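Local structure of probable M18 family aminopeptidase 1 (Thermotoga maritima, 2GLF) at residues A[281-294]-A[401-413]. The protein is probably a zinc-dependent aminopeptidase of the M18 family, removing residues from the N-termini of peptides, and carries manganese ions in this crystal. Numbering follows the deposited sequence.
Sequences GSDGNTGAKARFYL and GTIAKFFAERGSD
Y293 and F407 meet obliquely, their ring planes at 58° and centroids 4.8 Å apart, with the CE2 corner of F407 over the centre of the tyrosine face. R410 instead brings NE to the edge of the Y293 ring and runs past it in the opposite direction; farther back, its CD rests 3.7 Å from L294 CD2. With CG of Y293 anti to the backbone N (chi1 166°), the ring reaches across to 401-413, where its hydroxyl meets a water 2.7 Å from OH. That water also hydrogen-bonds to S412 OG and donates to F407 O, linking the tyrosine to helix 404-408 and to S412 beyond it. Replacing Y293 by alanine is likely to open a gap beside F407, strip R410 of part of its packing and cost the water its bond to the tyrosine hydroxyl. Beside this group, the A288 methyl fits among F406, F407 and I403, 3.4 Å from F406 CD2; the I403 side chain is about 7 Å from a bound manganese ion. The F406 ring lies between K405 CG over one face and K289 CB over the other, offset toward the rim; K289 is poorly ordered, leaving its NZ salt bridge to D283 OD1 less certain. The contact thus joins the loop before helix 292-303 and that helix's first turn to helix 404-408 and the turn after it, with Y293 touching strand 87-92 and F407 touching that strand and strand 414-421.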
ATOM      1  N   GLY A 281      22.733   0.695 -30.377  1.00 30.02           N
ATOM      2  CA  GLY A 281      23.100  -0.709 -30.459  1.00 31.22           C
ATOM      3  C   GLY A 281      24.029  -1.080 -31.601  1.00 32.43           C
ATOM      4  O   GLY A 281      24.572  -2.183 -31.616  1.00 32.89           O
ATOM      5  N   SER A 282      24.199  -0.173 -32.562  1.00 23.39           N
ATOM      6  CA  SER A 282      25.073  -0.378 -33.725  1.00 23.65           C
ATOM      7  C   SER A 282      24.467  -1.231 -34.842  1.00 24.47           C
ATOM      8  O   SER A 282      25.165  -2.005 -35.493  1.00 25.29           O
ATOM      9  CB  SER A 282      26.424  -0.971 -33.293  1.00 17.17           C
ATOM     10  OG  SER A 282      27.130  -0.077 -32.441  1.00 15.05           O
ATOM     11  N   ASP A 283      23.165  -1.069 -35.063  1.00 16.28           N
ATOM     12  CA  ASP A 283      22.451  -1.799 -36.108  1.00 16.92           C
ATOM     13  C   ASP A 283      22.346  -0.907 -37.341  1.00 17.09           C
ATOM     14  O   ASP A 283      22.139   0.301 -37.216  1.00 17.02           O
ATOM     15  CB  ASP A 283      21.044  -2.168 -35.632  1.00 57.18           C
ATOM     16  CG  ASP A 283      21.057  -3.124 -34.455  1.00 59.98           C
ATOM     17  OD1 ASP A 283      21.425  -4.304 -34.646  1.00 60.96           O
ATOM     18  OD2 ASP A 283      20.703  -2.691 -33.337  1.00 64.29           O
ATOM     19  N   GLY A 284      22.497  -1.499 -38.523  1.00 23.71           N
ATOM     20  CA  GLY A 284      22.404  -0.727 -39.750  1.00 24.83           C
ATOM     21  C   GLY A 284      23.572  -0.888 -40.709  1.00 25.22           C
ATOM     22  O   GLY A 284      24.530  -1.603 -40.422  1.00 26.45           O
ATOM     23  N   ASN A 285      23.472  -0.221 -41.859  1.00 19.64           N
ATOM     24  CA  ASN A 285      24.502  -0.241 -42.895  1.00 19.96           C
ATOM     25  C   ASN A 285      25.820   0.215 -42.309  1.00 19.77           C
ATOM     26  O   ASN A 285      26.882  -0.331 -42.619  1.00 19.07           O
ATOM     27  CB  ASN A 285      24.110   0.693 -44.028  1.00 36.75           C
ATOM     28  CG  ASN A 285      22.833   0.273 -44.684  1.00 38.33           C
ATOM     29  OD1 ASN A 285      22.746  -0.817 -45.248  1.00 41.87           O
ATOM     30  ND2 ASN A 285      21.821   1.122 -44.607  1.00 42.95           N
ATOM     31  N   THR A 286      25.748   1.242 -41.474  1.00 34.01           N
ATOM     32  CA  THR A 286      26.939   1.736 -40.823  1.00 35.17           C
ATOM     33  C   THR A 286      26.940   1.194 -39.400  1.00 36.40           C
ATOM     34  O   THR A 286      26.052   0.439 -39.009  1.00 36.45           O
ATOM     35  CB  THR A 286      26.981   3.263 -40.780  1.00 24.26           C
ATOM     36  OG1 THR A 286      27.111   3.684 -39.416  1.00 24.07           O
ATOM     37  CG2 THR A 286      25.727   3.867 -41.414  1.00 20.65           C
ATOM     38  N   GLY A 287      27.934   1.580 -38.618  1.00 31.69           N
ATOM     39  CA  GLY A 287      28.003   1.080 -37.260  1.00 33.29           C
ATOM     40  C   GLY A 287      28.870  -0.163 -37.230  1.00 34.44           C
ATOM     41  O   GLY A 287      28.995  -0.851 -38.243  1.00 35.07           O
ATOM     42  N   ALA A 288      29.494  -0.442 -36.087  1.00 24.11           N
ATOM     43  CA  ALA A 288      30.342  -1.620 -35.966  1.00 24.88           C
ATOM     44  C   ALA A 288      29.447  -2.795 -36.321  1.00 25.96           C
ATOM     45  O   ALA A 288      28.230  -2.695 -36.184  1.00 25.00           O
ATOM     46  CB  ALA A 288      30.854  -1.747 -34.547  1.00 18.35           C
ATOM     47  N   LYS A 289      30.009  -3.898 -36.792  1.00 56.05           N
ATOM     48  CA  LYS A 289      29.150  -5.019 -37.137  1.00 57.11           C
ATOM     49  C   LYS A 289      28.229  -4.585 -38.281  1.00 55.95           C
ATOM     50  O   LYS A 289      27.013  -4.531 -38.124  1.00 57.49           O
ATOM     51  CB  LYS A 289      28.329  -5.409 -35.901  1.00 68.74           C
ATOM     52  CG  LYS A 289      27.195  -6.378 -36.144  1.00 69.49           C
ATOM     53  CD  LYS A 289      25.888  -5.826 -35.588  1.00 69.60           C
ATOM     54  CE  LYS A 289      25.977  -5.560 -34.096  1.00 74.64           C
ATOM     55  NZ  LYS A 289      24.655  -5.173 -33.535  1.00 73.80           N
ATOM     56  N   ALA A 290      28.820  -4.261 -39.428  1.00 51.85           N
ATOM     57  CA  ALA A 290      28.055  -3.824 -40.592  1.00 50.87           C
ATOM     58  C   ALA A 290      28.756  -4.154 -41.904  1.00 50.68           C
ATOM     59  O   ALA A 290      28.431  -3.590 -42.948  1.00 51.88           O
ATOM     60  CB  ALA A 290      27.794  -2.332 -40.517  1.00 12.01           C
ATOM     61  N   ARG A 291      29.726  -5.060 -41.845  1.00 36.81           N
ATOM     62  CA  ARG A 291      30.467  -5.489 -43.025  1.00 35.32           C
ATOM     63  C   ARG A 291      31.418  -4.428 -43.561  1.00 33.96           C
ATOM     64  O   ARG A 291      32.543  -4.739 -43.944  1.00 34.38           O
ATOM     65  CB  ARG A 291      29.503  -5.927 -44.134  1.00 37.54           C
ATOM     66  CG  ARG A 291      30.178  -6.733 -45.236  1.00 38.79           C
ATOM     67  CD  ARG A 291      29.177  -7.271 -46.243  1.00 38.33           C
ATOM     68  NE  ARG A 291      29.810  -8.158 -47.218  1.00 38.21           N
ATOM     69  CZ  ARG A 291      30.190  -9.408 -46.963  1.00 38.67           C
ATOM     70  NH1 ARG A 291      29.999  -9.934 -45.762  1.00 39.46           N
ATOM     71  NH2 ARG A 291      30.769 -10.130 -47.910  1.00 37.84           N
ATOM     72  N   PHE A 292      30.962  -3.182 -43.587  1.00 27.74           N
ATOM     73  CA  PHE A 292      31.766  -2.053 -44.062  1.00 25.95           C
ATOM     74  C   PHE A 292      33.237  -2.118 -43.624  1.00 25.39           C
ATOM     75  O   PHE A 292      34.159  -1.892 -44.421  1.00 24.92           O
ATOM     76  CB  PHE A 292      31.141  -0.756 -43.551  1.00 25.10           C
ATOM     77  CG  PHE A 292      32.021   0.445 -43.706  1.00 22.54           C
ATOM     78  CD1 PHE A 292      32.457   0.848 -44.965  1.00 20.72           C
ATOM     79  CD2 PHE A 292      32.398   1.189 -42.591  1.00 20.91           C
ATOM     80  CE1 PHE A 292      33.258   1.981 -45.111  1.00 22.36           C
ATOM     81  CE2 PHE A 292      33.195   2.321 -42.725  1.00 21.02           C
ATOM     82  CZ  PHE A 292      33.628   2.720 -43.988  1.00 23.22           C
ATOM     83  N   TYR A 293      33.438  -2.418 -42.347  1.00 24.77           N
ATOM     84  CA  TYR A 293      34.762  -2.519 -41.753  1.00 24.36           C
ATOM     85  C   TYR A 293      35.642  -3.572 -42.422  1.00 24.62           C
ATOM     86  O   TYR A 293      36.797  -3.309 -42.745  1.00 24.98           O
ATOM     87  CB  TYR A 293      34.605  -2.818 -40.265  1.00 23.61           C
ATOM     88  CG  TYR A 293      35.851  -3.276 -39.558  1.00 23.40           C
ATOM     89  CD1 TYR A 293      37.045  -2.568 -39.668  1.00 22.69           C
ATOM     90  CD2 TYR A 293      35.818  -4.389 -38.722  1.00 22.32           C
ATOM     91  CE1 TYR A 293      38.182  -2.957 -38.954  1.00 21.46           C
ATOM     92  CE2 TYR A 293      36.939  -4.784 -38.005  1.00 22.41           C
ATOM     93  CZ  TYR A 293      38.118  -4.063 -38.120  1.00 23.21           C
ATOM     94  OH  TYR A 293      39.215  -4.436 -37.377  1.00 23.87           O
ATOM     95  N   LEU A 294      35.105  -4.769 -42.623  1.00 28.47           N
ATOM     96  CA  LEU A 294      35.884  -5.816 -43.260  1.00 28.31           C
ATOM     97  C   LEU A 294      35.936  -5.608 -44.768  1.00 28.81           C
ATOM     98  O   LEU A 294      36.900  -5.995 -45.425  1.00 30.04           O
ATOM     99  CB  LEU A 294      35.294  -7.181 -42.930  1.00 18.64           C
ATOM    100  CG  LEU A 294      35.384  -7.513 -41.441  1.00 18.74           C
ATOM    101  CD1 LEU A 294      35.059  -8.984 -41.247  1.00 18.40           C
ATOM    102  CD2 LEU A 294      36.795  -7.208 -40.908  1.00 16.69           C
ATOM    103  N   GLY A 401      28.482  -1.020 -22.089  1.00 45.22           N
ATOM    104  CA  GLY A 401      28.606  -1.692 -23.368  1.00 44.63           C
ATOM    105  C   GLY A 401      29.020  -0.744 -24.477  1.00 43.55           C
ATOM    106  O   GLY A 401      28.278   0.175 -24.822  1.00 44.46           O
ATOM    107  N   THR A 402      30.213  -0.956 -25.027  1.00 35.16           N
ATOM    108  CA  THR A 402      30.717  -0.125 -26.115  1.00 32.76           C
ATOM    109  C   THR A 402      30.867  -0.997 -27.352  1.00 31.56           C
ATOM    110  O   THR A 402      30.535  -2.182 -27.322  1.00 31.77           O
ATOM    111  CB  THR A 402      32.084   0.485 -25.784  1.00 21.64           C
ATOM    112  OG1 THR A 402      33.010  -0.567 -25.501  1.00 21.05           O
ATOM    113  CG2 THR A 402      31.986   1.405 -24.579  1.00 19.86           C
ATOM    114  N   ILE A 403      31.381  -0.417 -28.433  1.00 31.87           N
ATOM    115  CA  ILE A 403      31.542  -1.166 -29.672  1.00 29.34           C
ATOM    116  C   ILE A 403      32.748  -2.104 -29.668  1.00 28.90           C
ATOM    117  O   ILE A 403      32.936  -2.890 -30.599  1.00 28.74           O
ATOM    118  CB  ILE A 403      31.635  -0.220 -30.887  1.00  3.99           C
ATOM    119  CG1 ILE A 403      32.967   0.526 -30.894  1.00  3.99           C
ATOM    120  CG2 ILE A 403      30.489   0.769 -30.845  1.00  3.99           C
ATOM    121  CD1 ILE A 403      33.196   1.329 -32.167  1.00  3.99           C
ATOM    122  N   ALA A 404      33.551  -2.030 -28.613  1.00 16.50           N
ATOM    123  CA  ALA A 404      34.728  -2.876 -28.502  1.00 15.99           C
ATOM    124  C   ALA A 404      34.388  -4.338 -28.766  1.00 15.37           C
ATOM    125  O   ALA A 404      35.064  -5.008 -29.546  1.00 14.88           O
ATOM    126  CB  ALA A 404      35.353  -2.728 -27.119  1.00 23.81           C
ATOM    127  N   LYS A 405      33.334  -4.831 -28.125  1.00 21.58           N
ATOM    128  CA  LYS A 405      32.929  -6.226 -28.292  1.00 21.73           C
ATOM    129  C   LYS A 405      32.890  -6.703 -29.756  1.00 22.08           C
ATOM    130  O   LYS A 405      33.369  -7.795 -30.076  1.00 20.80           O
ATOM    131  CB  LYS A 405      31.555  -6.454 -27.653  1.00 25.23           C
ATOM    132  CG  LYS A 405      30.419  -5.746 -28.369  1.00 24.75           C
ATOM    133  CD  LYS A 405      29.057  -6.211 -27.873  1.00 30.26           C
ATOM    134  CE  LYS A 405      28.784  -5.767 -26.446  1.00 29.90           C
ATOM    135  NZ  LYS A 405      27.403  -6.138 -26.037  1.00 31.26           N
ATOM    136  N   PHE A 406      32.321  -5.881 -30.636  1.00 27.99           N
ATOM    137  CA  PHE A 406      32.193  -6.225 -32.047  1.00 28.80           C
ATOM    138  C   PHE A 406      33.510  -6.501 -32.749  1.00 29.64           C
ATOM    139  O   PHE A 406      33.588  -7.365 -33.627  1.00 30.12           O
ATOM    140  CB  PHE A 406      31.447  -5.120 -32.790  1.00 16.63           C
ATOM    141  CG  PHE A 406      30.104  -4.814 -32.208  1.00 17.27           C
ATOM    142  CD1 PHE A 406      29.195  -5.842 -31.954  1.00 18.45           C
ATOM    143  CD2 PHE A 406      29.749  -3.503 -31.891  1.00 17.35           C
ATOM    144  CE1 PHE A 406      27.951  -5.573 -31.389  1.00 17.72           C
ATOM    145  CE2 PHE A 406      28.503  -3.220 -31.325  1.00 18.09           C
ATOM    146  CZ  PHE A 406      27.602  -4.261 -31.073  1.00 16.96           C
ATOM    147  N   PHE A 407      34.548  -5.768 -32.372  1.00 32.31           N
ATOM    148  CA  PHE A 407      35.844  -5.965 -32.994  1.00 33.42           C
ATOM    149  C   PHE A 407      36.555  -7.177 -32.410  1.00 34.69           C
ATOM    150  O   PHE A 407      37.229  -7.917 -33.133  1.00 35.17           O
ATOM    151  CB  PHE A 407      36.686  -4.697 -32.860  1.00 28.25           C
ATOM    152  CG  PHE A 407      36.121  -3.541 -33.619  1.00 28.45           C
ATOM    153  CD1 PHE A 407      35.034  -2.834 -33.121  1.00 27.27           C
ATOM    154  CD2 PHE A 407      36.613  -3.216 -34.879  1.00 29.51           C
ATOM    155  CE1 PHE A 407      34.441  -1.827 -33.863  1.00 27.35           C
ATOM    156  CE2 PHE A 407      36.024  -2.205 -35.639  1.00 28.78           C
ATOM    157  CZ  PHE A 407      34.936  -1.511 -35.128  1.00 28.61           C
ATOM    158  N   ALA A 408      36.394  -7.386 -31.107  1.00 29.31           N
ATOM    159  CA  ALA A 408      37.004  -8.536 -30.451  1.00 29.47           C
ATOM    160  C   ALA A 408      36.291  -9.762 -31.012  1.00 29.77           C
ATOM    161  O   ALA A 408      36.817 -10.875 -30.993  1.00 30.49           O
ATOM    162  CB  ALA A 408      36.802  -8.447 -28.948  1.00 20.08           C
ATOM    163  N   GLU A 409      35.083  -9.523 -31.515  1.00 23.48           N
ATOM    164  CA  GLU A 409      34.233 -10.551 -32.103  1.00 23.71           C
ATOM    165  C   GLU A 409      34.856 -10.990 -33.421  1.00 22.56           C
ATOM    166  O   GLU A 409      34.627 -12.107 -33.886  1.00 22.35           O
ATOM    167  CB  GLU A 409      32.837  -9.973 -32.368  1.00 47.76           C
ATOM    168  CG  GLU A 409      31.677 -10.857 -31.944  1.00 50.92           C
ATOM    169  CD  GLU A 409      30.323 -10.187 -32.154  1.00 57.88           C
ATOM    170  OE1 GLU A 409      29.909 -10.017 -33.322  1.00 58.41           O
ATOM    171  OE2 GLU A 409      29.672  -9.825 -31.147  1.00 60.75           O
ATOM    172  N   ARG A 410      35.651 -10.102 -34.014  1.00 38.08           N
ATOM    173  CA  ARG A 410      36.304 -10.395 -35.284  1.00 37.83           C
ATOM    174  C   ARG A 410      37.702 -10.990 -35.158  1.00 37.24           C
ATOM    175  O   ARG A 410      38.458 -11.017 -36.132  1.00 37.55           O
ATOM    176  CB  ARG A 410      36.364  -9.144 -36.154  1.00 29.41           C
ATOM    177  CG  ARG A 410      35.004  -8.561 -36.465  1.00 30.53           C
ATOM    178  CD  ARG A 410      35.101  -7.592 -37.620  1.00 30.78           C
ATOM    179  NE  ARG A 410      34.172  -6.479 -37.468  1.00 31.78           N
ATOM    180  CZ  ARG A 410      32.853  -6.603 -37.411  1.00 30.69           C
ATOM    181  NH1 ARG A 410      32.292  -7.800 -37.497  1.00 29.02           N
ATOM    182  NH2 ARG A 410      32.103  -5.525 -37.254  1.00 30.72           N
ATOM    183  N   GLY A 411      38.055 -11.445 -33.961  1.00 21.40           N
ATOM    184  CA  GLY A 411      39.349 -12.072 -33.777  1.00 20.10           C
ATOM    185  C   GLY A 411      40.514 -11.265 -33.250  1.00 19.74           C
ATOM    186  O   GLY A 411      41.569 -11.843 -32.979  1.00 18.79           O
ATOM    187  N   SER A 412      40.359  -9.955 -33.094  1.00 21.67           N
ATOM    188  CA  SER A 412      41.462  -9.139 -32.586  1.00 21.94           C
ATOM    189  C   SER A 412      41.235  -8.653 -31.162  1.00 21.79           C
ATOM    190  O   SER A 412      40.099  -8.564 -30.706  1.00 22.08           O
ATOM    191  CB  SER A 412      41.710  -7.944 -33.511  1.00 28.19           C
ATOM    192  OG  SER A 412      40.515  -7.234 -33.759  1.00 31.50           O
ATOM    193  N   ASP A 413      42.327  -8.345 -30.466  1.00 28.60           N
ATOM    194  CA  ASP A 413      42.271  -7.861 -29.089  1.00 28.66           C
ATOM    195  C   ASP A 413      41.872  -6.392 -29.022  1.00 27.97           C
ATOM    196  O   ASP A 413      42.366  -5.565 -29.790  1.00 28.43           O
ATOM    197  CB  ASP A 413      43.623  -8.075 -28.411  1.00 22.85           C
ATOM    198  CG  ASP A 413      43.858  -9.529 -28.039  1.00 25.47           C
ATOM    199  OD1 ASP A 413      43.468  -9.935 -26.926  1.00 25.95           O
ATOM    200  OD2 ASP A 413      44.417 -10.273 -28.868  1.00 26.61           O
TER
HETATM  201  O   HOH W   1      38.875  -6.469 -35.568  1.00 17.86           O